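Local coordinates for protein UDP-galactopyranose mutase (Deinococcus radiodurans, PDB 3HDQ) that probably interconverts UDP-galactopyranose and UDP-galactofuranose, using bound FAD as cofactor, at residues L119-I122 with P123-D127; D170-K174 with F175-Y179; G178-R181 with K182-L186. One frame throughout, in Å; residues are numbered along the deposited sequence.

Contact 1 of 3, residues L119-I122 with P123-D127; sequences LLPI and PINLD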
loop_
_atom_site.group_PDB
_atom_site.type_symbol
_atom_site.label_atom_id
_atom_site.label_comp_id
_atom_site.label_asym_id
_atom_site.label_seq_id
_atom_site.Cartn_x
_atom_site.Cartn_y
_atom_site.Cartn_z
ATOM N N LEU A 119 -19.268 -32.099 -1.780
ATOM C CA LEU A 119 -19.345 -30.663 -1.521
ATOM C C LEU A 119 -20.801 -30.206 -1.527
ATOM O O LEU A 119 -21.461 -30.188 -2.565
ATOM C CB LEU A 119 -18.508 -29.880 -2.532
ATOM C CG LEU A 119 -17.020 -30.218 -2.455
ATOM C CD1 LEU A 119 -16.233 -29.496 -3.553
ATOM C CD2 LEU A 119 -16.473 -29.883 -1.067
ATOM N N LEU A 120 -21.290 -29.845 -0.348
ATOM C CA LEU A 120 -22.703 -29.575 -0.139
ATOM C C LEU A 120 -22.916 -28.153 0.342
ATOM O O LEU A 120 -22.111 -27.639 1.097
ATOM C CB LEU A 120 -23.250 -30.560 0.908
ATOM C CG LEU A 120 -23.958 -31.840 0.449
ATOM C CD1 LEU A 120 -23.580 -32.217 -0.977
ATOM C CD2 LEU A 120 -23.674 -32.983 1.421
ATOM N N PRO A 121 -24.028 -27.523 -0.064
ATOM C CA PRO A 121 -24.304 -26.153 0.371
ATOM C C PRO A 121 -24.408 -26.028 1.890
ATOM O O PRO A 121 -25.069 -26.840 2.550
ATOM C CB PRO A 121 -25.672 -25.848 -0.261
ATOM C CG PRO A 121 -25.826 -26.838 -1.362
ATOM C CD PRO A 121 -25.097 -28.059 -0.926
ATOM N N ILE A 122 -23.734 -25.019 2.427
ATOM C CA ILE A 122 -23.972 -24.531 3.783
ATOM C C ILE A 122 -24.181 -23.039 3.584
ATOM O O ILE A 122 -23.425 -22.414 2.841
ATOM C CB ILE A 122 -22.761 -24.813 4.715
ATOM C CG1 ILE A 122 -23.014 -24.288 6.125
ATOM C CG2 ILE A 122 -21.477 -24.213 4.154
ATOM C CD1 ILE A 122 -23.713 -25.276 7.019
ATOM N N PRO A 123 -25.233 -22.458 4.183
ATOM C CA PRO A 123 -26.254 -23.003 5.088
ATOM C C PRO A 123 -26.911 -24.288 4.578
ATOM O O PRO A 123 -27.072 -24.459 3.374
ATOM C CB PRO A 123 -27.312 -21.891 5.134
ATOM C CG PRO A 123 -26.629 -20.677 4.748
ATOM C CD PRO A 123 -25.534 -21.069 3.798
ATOM N N ILE A 124 -27.277 -25.181 5.494
ATOM C CA ILE A 124 -28.040 -26.375 5.139
ATOM C C ILE A 124 -29.334 -25.957 4.448
ATOM O O ILE A 124 -30.062 -25.099 4.956
ATOM C CB ILE A 124 -28.383 -27.218 6.392
ATOM C CG1 ILE A 124 -27.098 -27.740 7.053
ATOM C CG2 ILE A 124 -29.352 -28.355 6.031
ATOM C CD1 ILE A 124 -27.321 -28.574 8.300
ATOM N N ASN A 125 -29.610 -26.547 3.286
ATOM C CA ASN A 125 -30.873 -26.294 2.589
ATOM C C ASN A 125 -31.496 -27.557 1.985
ATOM O O ASN A 125 -31.004 -28.666 2.206
ATOM C CB ASN A 125 -30.712 -25.202 1.523
ATOM C CG ASN A 125 -29.943 -25.674 0.295
ATOM O OD1 ASN A 125 -29.676 -26.867 0.126
ATOM N ND2 ASN A 125 -29.588 -24.728 -0.573
ATOM N N LEU A 126 -32.570 -27.369 1.218
ATOM C CA LEU A 126 -33.260 -28.459 0.533
ATOM C C LEU A 126 -32.284 -29.368 -0.231
ATOM O O LEU A 126 -32.299 -30.593 -0.054
ATOM C CB LEU A 126 -34.350 -27.887 -0.395
ATOM C CG LEU A 126 -35.576 -28.722 -0.800
ATOM C CD1 LEU A 126 -35.740 -28.858 -2.309
ATOM C CD2 LEU A 126 -35.624 -30.083 -0.104
ATOM N N ASP A 127 -31.431 -28.770 -1.062
ATOM C CA ASP A 127 -30.489 -29.540 -1.876
ATOM C C ASP A 127 -29.475 -30.249 -0.993
ATOM O O ASP A 127 -29.067 -31.376 -1.290
ATOM C CB ASP A 127 -29.754 -28.640 -2.892
ATOM C CG ASP A 127 -30.700 -27.978 -3.887
ATOM O OD1 ASP A 127 -31.577 -28.673 -4.432
ATOM O OD2 ASP A 127 -30.559 -26.763 -4.136
#
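Pro123 follows Ile122 through a cis peptide bond, and the two CA atoms lie 3.0 Å apart. The chain therefore turns sharply as it leaves the strand. Ile122 carries CG1 opposite its own backbone N (chi1 179°), which lays this branch alongside the start of the turn, 3.6 Å from Pro123 CA. The Pro123 carbonyl comes next: its O sits 3.2 Å from Pro121 O, a pairing of two acceptors that offers no bond. Pro121 O is instead met by the hydroxyl of Thr128. One residue further, the tip of Ile122, CD1, rests 4.2 Å from CG1, partway along the longer branch of Ile124, and both isoleucines lean on Phe175 of helix 159-184. Asn125 crosses Pro121 at about a right angle, with its amide ND2 4.1 Å from Pro121 CB and OD1 4.1 Å from Pro121 CG. As N-cap of helix 126-133 it accepts from Thr128 N through OD1, while ND2 donates to Asp206 O. Asp127, in the first turn of that helix, forms a salt bridge with Arg205. Ile122 touches bound UDP-galactose and Pro123 packs on Tyr209, so this apolar cis-proline corner borders the substrate pocket while neighbours beyond the turn anchor its polar groups.

Contact 2 of 3, residues D170-K174 with F175-Y179; sequences DLYNK and FFRGY. With GDU (galactose-uridine-5'-diphosphate), chain K.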
loop_
_atom_site.group_PDB
_atom_site.type_symbol
_atom_site.label_atom_id
_atom_site.label_comp_id
_atom_site.label_asym_id
_atom_site.label_seq_id
_atom_site.Cartn_x
_atom_site.Cartn_y
_atom_site.Cartn_z
ATOM N N ASP A 170 -28.175 -35.565 13.786
ATOM C CA ASP A 170 -27.262 -36.009 12.725
ATOM C C ASP A 170 -26.711 -34.843 11.884
ATOM O O ASP A 170 -25.513 -34.770 11.605
ATOM C CB ASP A 170 -27.930 -37.038 11.812
ATOM C CG ASP A 170 -26.939 -37.715 10.892
ATOM O OD1 ASP A 170 -27.209 -37.823 9.676
ATOM O OD2 ASP A 170 -25.874 -38.128 11.390
ATOM N N LEU A 171 -27.586 -33.932 11.481
ATOM C CA LEU A 171 -27.160 -32.787 10.691
ATOM C C LEU A 171 -26.250 -31.889 11.519
ATOM O O LEU A 171 -25.286 -31.311 11.007
ATOM C CB LEU A 171 -28.377 -32.028 10.162
ATOM C CG LEU A 171 -29.089 -32.792 9.043
ATOM C CD1 LEU A 171 -30.386 -32.086 8.660
ATOM C CD2 LEU A 171 -28.146 -32.955 7.831
ATOM N N TYR A 172 -26.558 -31.805 12.810
ATOM C CA TYR A 172 -25.724 -31.103 13.772
ATOM C C TYR A 172 -24.328 -31.713 13.854
ATOM O O TYR A 172 -23.332 -30.993 13.859
ATOM C CB TYR A 172 -26.394 -31.116 15.153
ATOM C CG TYR A 172 -25.490 -30.701 16.294
ATOM C CD1 TYR A 172 -25.262 -29.361 16.567
ATOM C CD2 TYR A 172 -24.877 -31.651 17.107
ATOM C CE1 TYR A 172 -24.441 -28.971 17.616
ATOM C CE2 TYR A 172 -24.058 -31.271 18.158
ATOM C CZ TYR A 172 -23.843 -29.926 18.403
ATOM O OH TYR A 172 -23.036 -29.526 19.437
ATOM N N ASN A 173 -24.248 -33.037 13.934
ATOM C CA ASN A 173 -22.943 -33.688 14.035
ATOM C C ASN A 173 -22.150 -33.551 12.739
ATOM O O ASN A 173 -20.915 -33.522 12.754
ATOM C CB ASN A 173 -23.072 -35.172 14.380
ATOM C CG ASN A 173 -23.621 -35.418 15.783
ATOM O OD1 ASN A 173 -23.541 -34.567 16.669
ATOM N ND2 ASN A 173 -24.179 -36.600 15.983
ATOM N N LYS A 174 -22.865 -33.463 11.621
ATOM C CA LYS A 174 -22.218 -33.462 10.315
ATOM C C LYS A 174 -21.709 -32.101 9.842
ATOM O O LYS A 174 -20.681 -32.033 9.172
ATOM C CB LYS A 174 -23.120 -34.122 9.264
ATOM C CG LYS A 174 -22.769 -35.579 9.076
ATOM C CD LYS A 174 -23.886 -36.408 8.490
ATOM C CE LYS A 174 -23.455 -37.882 8.463
ATOM N NZ LYS A 174 -24.607 -38.815 8.642
ATOM N N PHE A 175 -22.416 -31.032 10.208
ATOM C CA PHE A 175 -22.079 -29.689 9.736
ATOM C C PHE A 175 -21.569 -28.733 10.833
ATOM O O PHE A 175 -20.753 -27.856 10.554
ATOM C CB PHE A 175 -23.278 -29.060 9.005
ATOM C CG PHE A 175 -23.605 -29.724 7.691
ATOM C CD1 PHE A 175 -24.393 -30.863 7.648
ATOM C CD2 PHE A 175 -23.120 -29.207 6.497
ATOM C CE1 PHE A 175 -24.680 -31.478 6.443
ATOM C CE2 PHE A 175 -23.407 -29.823 5.288
ATOM C CZ PHE A 175 -24.182 -30.959 5.262
ATOM N N PHE A 176 -22.049 -28.894 12.070
ATOM C CA PHE A 176 -21.756 -27.916 13.124
ATOM C C PHE A 176 -20.809 -28.345 14.246
ATOM O O PHE A 176 -19.884 -27.599 14.585
ATOM C CB PHE A 176 -23.046 -27.357 13.721
ATOM C CG PHE A 176 -23.760 -26.428 12.802
ATOM C CD1 PHE A 176 -23.475 -25.076 12.815
ATOM C CD2 PHE A 176 -24.687 -26.911 11.898
ATOM C CE1 PHE A 176 -24.124 -24.223 11.960
ATOM C CE2 PHE A 176 -25.337 -26.062 11.035
ATOM C CZ PHE A 176 -25.056 -24.719 11.063
ATOM N N ARG A 177 -21.038 -29.521 14.828
ATOM C CA ARG A 177 -20.256 -29.932 15.987
ATOM C C ARG A 177 -18.756 -29.900 15.723
ATOM O O ARG A 177 -18.014 -29.217 16.433
ATOM C CB ARG A 177 -20.664 -31.313 16.493
ATOM C CG ARG A 177 -19.996 -31.668 17.825
ATOM C CD ARG A 177 -20.427 -33.019 18.356
ATOM N NE ARG A 177 -20.216 -34.074 17.370
ATOM C CZ ARG A 177 -20.072 -35.362 17.674
ATOM N NH1 ARG A 177 -20.106 -35.755 18.946
ATOM N NH2 ARG A 177 -19.881 -36.256 16.711
ATOM N N GLY A 178 -18.313 -30.640 14.712
ATOM C CA GLY A 178 -16.895 -30.710 14.388
ATOM C C GLY A 178 -16.268 -29.360 14.032
ATOM O O GLY A 178 -15.155 -29.053 14.461
ATOM N N TYR A 179 -16.980 -28.557 13.244
ATOM C CA TYR A 179 -16.463 -27.262 12.804
ATOM C C TYR A 179 -16.251 -26.351 14.008
ATOM O O TYR A 179 -15.173 -25.758 14.186
ATOM C CB TYR A 179 -17.433 -26.598 11.822
ATOM C CG TYR A 179 -16.881 -25.346 11.183
ATOM C CD1 TYR A 179 -16.379 -25.377 9.888
ATOM C CD2 TYR A 179 -16.843 -24.135 11.877
ATOM C CE1 TYR A 179 -15.860 -24.241 9.292
ATOM C CE2 TYR A 179 -16.323 -22.992 11.293
ATOM C CZ TYR A 179 -15.839 -23.053 9.994
ATOM O OH TYR A 179 -15.327 -21.938 9.388
HETATM N N1 GDU K . -20.395 -23.014 11.610
HETATM C C2 GDU K . -20.257 -24.240 11.405
HETATM N N3 GDU K . -20.072 -24.995 10.407
HETATM C C4 GDU K . -19.986 -24.321 9.247
HETATM C C5 GDU K . -20.123 -22.846 9.291
HETATM C C6 GDU K . -20.316 -22.249 10.484
HETATM O O2 GDU K . -20.312 -24.985 12.613
HETATM O O4 GDU K . -19.772 -24.906 8.187
HETATM C C1D GDU K . -20.569 -22.424 12.907
HETATM C C2D GDU K . -19.314 -22.189 13.782
HETATM O O2D GDU K . -19.610 -22.193 15.173
HETATM C C3D GDU K . -18.882 -20.824 13.287
HETATM C C4D GDU K . -20.242 -20.130 13.295
HETATM O O4D GDU K . -21.184 -21.122 12.872
HETATM O O3D GDU K . -17.931 -20.233 14.168
HETATM C C5D GDU K . -20.309 -18.767 12.622
HETATM O O5D GDU K . -20.004 -19.045 11.243
HETATM P PA GDU K . -19.262 -17.990 10.302
HETATM O O1A GDU K . -19.399 -18.459 8.895
HETATM O O2A GDU K . -19.945 -16.694 10.448
HETATM O O3A GDU K . -17.709 -17.949 10.632
HETATM P PB GDU K . -16.812 -16.671 10.369
HETATM O O1B GDU K . -15.495 -17.135 10.867
HETATM O O2B GDU K . -17.155 -15.440 11.123
HETATM O O3B GDU K . -16.612 -16.333 8.812
HETATM C "C1'" GDU K . -16.174 -15.157 8.102
HETATM C "C2'" GDU K . -17.377 -14.211 7.907
HETATM C "C3'" GDU K . -18.522 -15.092 7.354
HETATM C "C4'" GDU K . -18.129 -15.529 5.911
HETATM C "C5'" GDU K . -16.720 -16.184 5.959
HETATM C "C6'" GDU K . -16.088 -16.403 4.555
HETATM O "O2'" GDU K . -17.711 -13.517 9.123
HETATM O "O3'" GDU K . -19.756 -14.339 7.394
HETATM O "O4'" GDU K . -18.138 -14.355 5.072
HETATM O "O5'" GDU K . -15.694 -15.598 6.808
HETATM O "O6'" GDU K . -16.245 -17.761 4.079
HETATM O O HOH W 1 -19.046 -31.341 12.129
#
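Tyr172 O takes two backbone donors from the next turn. Arg177 N reaches it at 2.9 Å, nearly straight (N-H...O 169°), and Phe176 N comes in at 3.0 Å, tilted out of the carbonyl plane. One residue earlier, Phe175 N donates to Leu171 O at 3.0 Å. The widened helix leaves Asn173 O and Gly178 N too far apart to bond directly; a water fills in, donating to Asn173 O and accepting, weakly, from Gly178 N. Phe175 O accepts uracil N3 of the bound UDP-galactose at 2.9 Å, while Lys174 O receives Asn299 ND2. Lys174 NZ forms a salt bridge with Asp170 OD1 at 3.0 Å, on the carboxylate's syn lone pair, and Tyr133 OH also bonds that oxygen. Tyr172 CG stands anti to its backbone N (chi1 167°), bringing the ring beneath Arg177 CB, which lies off-centre over one face, 4.2 Å from the centroid, a CH-pi contact. Beyond it Asn173 OD1 sits above the Arg177 guanidinium, 3.4 Å from NE but poorly angled for a bond. Leu171 CD2 packs beside Phe175 CE1. The i+5 bond from Arg177 N to Tyr172 O, beside the ordinary i+4 bond, marks a pi-bulge in helix 159-184, next to the uridine site.

Contact 3 of 3, residues G178-R181 with K182-L186; sequences GYTR and KQWGL. With GDU (galactose-uridine-5'-diphosphate), chain K.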
loop_
_atom_site.group_PDB
_atom_site.type_symbol
_atom_site.label_atom_id
_atom_site.label_comp_id
_atom_site.label_asym_id
_atom_site.label_seq_id
_atom_site.Cartn_x
_atom_site.Cartn_y
_atom_site.Cartn_z
ATOM N N GLY A 178 -18.313 -30.640 14.712
ATOM C CA GLY A 178 -16.895 -30.710 14.388
ATOM C C GLY A 178 -16.268 -29.360 14.032
ATOM O O GLY A 178 -15.155 -29.053 14.461
ATOM N N TYR A 179 -16.980 -28.557 13.244
ATOM C CA TYR A 179 -16.463 -27.262 12.804
ATOM C C TYR A 179 -16.251 -26.351 14.008
ATOM O O TYR A 179 -15.173 -25.758 14.186
ATOM C CB TYR A 179 -17.433 -26.598 11.822
ATOM C CG TYR A 179 -16.881 -25.346 11.183
ATOM C CD1 TYR A 179 -16.379 -25.377 9.888
ATOM C CD2 TYR A 179 -16.843 -24.135 11.877
ATOM C CE1 TYR A 179 -15.860 -24.241 9.292
ATOM C CE2 TYR A 179 -16.323 -22.992 11.293
ATOM C CZ TYR A 179 -15.839 -23.053 9.994
ATOM O OH TYR A 179 -15.327 -21.938 9.388
ATOM N N THR A 180 -17.302 -26.255 14.819
ATOM C CA THR A 180 -17.306 -25.459 16.031
ATOM C C THR A 180 -16.194 -25.873 17.001
ATOM O O THR A 180 -15.421 -25.026 17.453
ATOM C CB THR A 180 -18.679 -25.514 16.707
ATOM O OG1 THR A 180 -19.682 -25.135 15.754
ATOM C CG2 THR A 180 -18.733 -24.568 17.898
ATOM N N ARG A 181 -16.090 -27.164 17.296
ATOM C CA ARG A 181 -15.033 -27.647 18.180
ATOM C C ARG A 181 -13.682 -27.204 17.664
ATOM O O ARG A 181 -12.831 -26.748 18.438
ATOM C CB ARG A 181 -15.062 -29.175 18.307
ATOM C CG ARG A 181 -16.265 -29.721 19.092
ATOM C CD ARG A 181 -16.264 -31.260 19.202
ATOM N NE ARG A 181 -17.342 -31.714 20.077
ATOM C CZ ARG A 181 -17.564 -32.983 20.417
ATOM N NH1 ARG A 181 -16.782 -33.942 19.947
ATOM N NH2 ARG A 181 -18.571 -33.287 21.233
ATOM N N LYS A 182 -13.490 -27.329 16.351
ATOM C CA LYS A 182 -12.209 -26.982 15.735
ATOM C C LYS A 182 -11.946 -25.461 15.764
ATOM O O LYS A 182 -10.864 -25.022 16.147
ATOM C CB LYS A 182 -12.133 -27.539 14.313
ATOM C CG LYS A 182 -10.751 -27.474 13.690
ATOM C CD LYS A 182 -10.622 -28.421 12.485
ATOM C CE LYS A 182 -11.560 -28.039 11.348
ATOM N NZ LYS A 182 -11.400 -28.953 10.180
ATOM N N GLN A 183 -12.954 -24.676 15.392
ATOM C CA GLN A 183 -12.855 -23.217 15.361
ATOM C C GLN A 183 -12.633 -22.563 16.730
ATOM O O GLN A 183 -11.802 -21.665 16.861
ATOM C CB GLN A 183 -14.096 -22.609 14.687
ATOM C CG GLN A 183 -14.208 -21.081 14.783
ATOM C CD GLN A 183 -13.040 -20.333 14.134
ATOM O OE1 GLN A 183 -12.155 -20.933 13.532
ATOM N NE2 GLN A 183 -13.049 -19.017 14.250
ATOM N N TRP A 184 -13.365 -23.008 17.743
ATOM C CA TRP A 184 -13.330 -22.334 19.050
ATOM C C TRP A 184 -12.523 -23.055 20.120
ATOM O O TRP A 184 -12.108 -22.452 21.113
ATOM C CB TRP A 184 -14.743 -22.124 19.559
ATOM C CG TRP A 184 -15.545 -21.316 18.632
ATOM C CD1 TRP A 184 -16.363 -21.774 17.642
ATOM C CD2 TRP A 184 -15.601 -19.892 18.578
ATOM N NE1 TRP A 184 -16.937 -20.721 16.979
ATOM C CE2 TRP A 184 -16.485 -19.552 17.531
ATOM C CE3 TRP A 184 -14.990 -18.869 19.309
ATOM C CZ2 TRP A 184 -16.783 -18.229 17.206
ATOM C CZ3 TRP A 184 -15.282 -17.551 18.979
ATOM C CH2 TRP A 184 -16.172 -17.248 17.941
ATOM N N GLY A 185 -12.304 -24.348 19.924
ATOM C CA GLY A 185 -11.683 -25.152 20.956
ATOM C C GLY A 185 -12.699 -25.417 22.047
ATOM O O GLY A 185 -12.338 -25.822 23.146
ATOM N N LEU A 186 -13.970 -25.171 21.732
ATOM C CA LEU A 186 -15.089 -25.451 22.624
ATOM C C LEU A 186 -16.157 -26.282 21.898
ATOM O O LEU A 186 -16.322 -26.159 20.684
ATOM C CB LEU A 186 -15.744 -24.142 23.090
ATOM C CG LEU A 186 -15.274 -23.343 24.315
ATOM C CD1 LEU A 186 -14.463 -24.215 25.271
ATOM C CD2 LEU A 186 -14.490 -22.106 23.919
HETATM N N1 GDU K . -20.395 -23.014 11.610
HETATM C C2 GDU K . -20.257 -24.240 11.405
HETATM N N3 GDU K . -20.072 -24.995 10.407
HETATM C C4 GDU K . -19.986 -24.321 9.247
HETATM C C5 GDU K . -20.123 -22.846 9.291
HETATM C C6 GDU K . -20.316 -22.249 10.484
HETATM O O2 GDU K . -20.312 -24.985 12.613
HETATM O O4 GDU K . -19.772 -24.906 8.187
HETATM C C1D GDU K . -20.569 -22.424 12.907
HETATM C C2D GDU K . -19.314 -22.189 13.782
HETATM O O2D GDU K . -19.610 -22.193 15.173
HETATM C C3D GDU K . -18.882 -20.824 13.287
HETATM C C4D GDU K . -20.242 -20.130 13.295
HETATM O O4D GDU K . -21.184 -21.122 12.872
HETATM O O3D GDU K . -17.931 -20.233 14.168
HETATM C C5D GDU K . -20.309 -18.767 12.622
HETATM O O5D GDU K . -20.004 -19.045 11.243
HETATM P PA GDU K . -19.262 -17.990 10.302
HETATM O O1A GDU K . -19.399 -18.459 8.895
HETATM O O2A GDU K . -19.945 -16.694 10.448
HETATM O O3A GDU K . -17.709 -17.949 10.632
HETATM P PB GDU K . -16.812 -16.671 10.369
HETATM O O1B GDU K . -15.495 -17.135 10.867
HETATM O O2B GDU K . -17.155 -15.440 11.123
HETATM O O3B GDU K . -16.612 -16.333 8.812
HETATM C "C1'" GDU K . -16.174 -15.157 8.102
HETATM C "C2'" GDU K . -17.377 -14.211 7.907
HETATM C "C3'" GDU K . -18.522 -15.092 7.354
HETATM C "C4'" GDU K . -18.129 -15.529 5.911
HETATM C "C5'" GDU K . -16.720 -16.184 5.959
HETATM C "C6'" GDU K . -16.088 -16.403 4.555
HETATM O "O2'" GDU K . -17.711 -13.517 9.123
HETATM O "O3'" GDU K . -19.756 -14.339 7.394
HETATM O "O4'" GDU K . -18.138 -14.355 5.072
HETATM O "O5'" GDU K . -15.694 -15.598 6.808
HETATM O "O6'" GDU K . -16.245 -17.761 4.079
#
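Thr180 turns OG1 beside its backbone N (chi1 -54°) and CG2 away from it, so the hydroxyl is offered to the ligand ribose while the methyl faces Trp184. A similar first torsion in Trp184 (chi1 -59°) lays the indole obliquely across that methyl, with Thr180 CG2 3.7 Å from Trp184 CD1. Thr180 O, near the plane of the indole at its edge, accepts Trp184 N at 2.9 Å. The two side chains take neighbouring ribose hydroxyls: O2D of UDP-galactose donates to Thr180 OG1 at 3.0 Å, and Trp184 NE1 donates to O3D at 3.0 Å. Thr180 OG1 also bonds Phe176 O, which fixes its rotation. Tyr179 presents one ring face to the uracil, bringing CG to 3.3 Å from uracil N3, and its carbonyl O accepts Gln183 N at 2.7 Å. Gly185 N closes the helix on Arg181 O, leaving with positive phi. Leu186 O receives a CA-H...O contact from Arg181 CA at 3.2 Å. Arg181 forms a salt bridge with Asp187, and Lys182 NZ is held by the carbonyls of Tyr297, Tyr301 and Tyr303. The last turns of the helix thus hold the nucleoside by an aromatic face and bonds to both ribose hydroxyls.

Contact 1 comes first along the chain, at the edge strand 118-122 of the six-stranded mixed sheet and the start of helix 126-133. Contacts 2 and 3 follow on the single helix 159-184, overlapping at Gly178 and Tyr179, with centres 10 Å apart. Contact 1 lies against contact 2, their centres 13 Å apart: Ile124 CD1 packs on Phe175 CD1 at 3.8 Å and, less closely, on Leu171 and Phe176. Contact 3, its centre 20 Å from that of contact 1, does not touch it. UDP-galactose touches Ile122 as well as the helix residues, so Ile122 and successive turns of the helix all line the part of the pocket that receives the uridine.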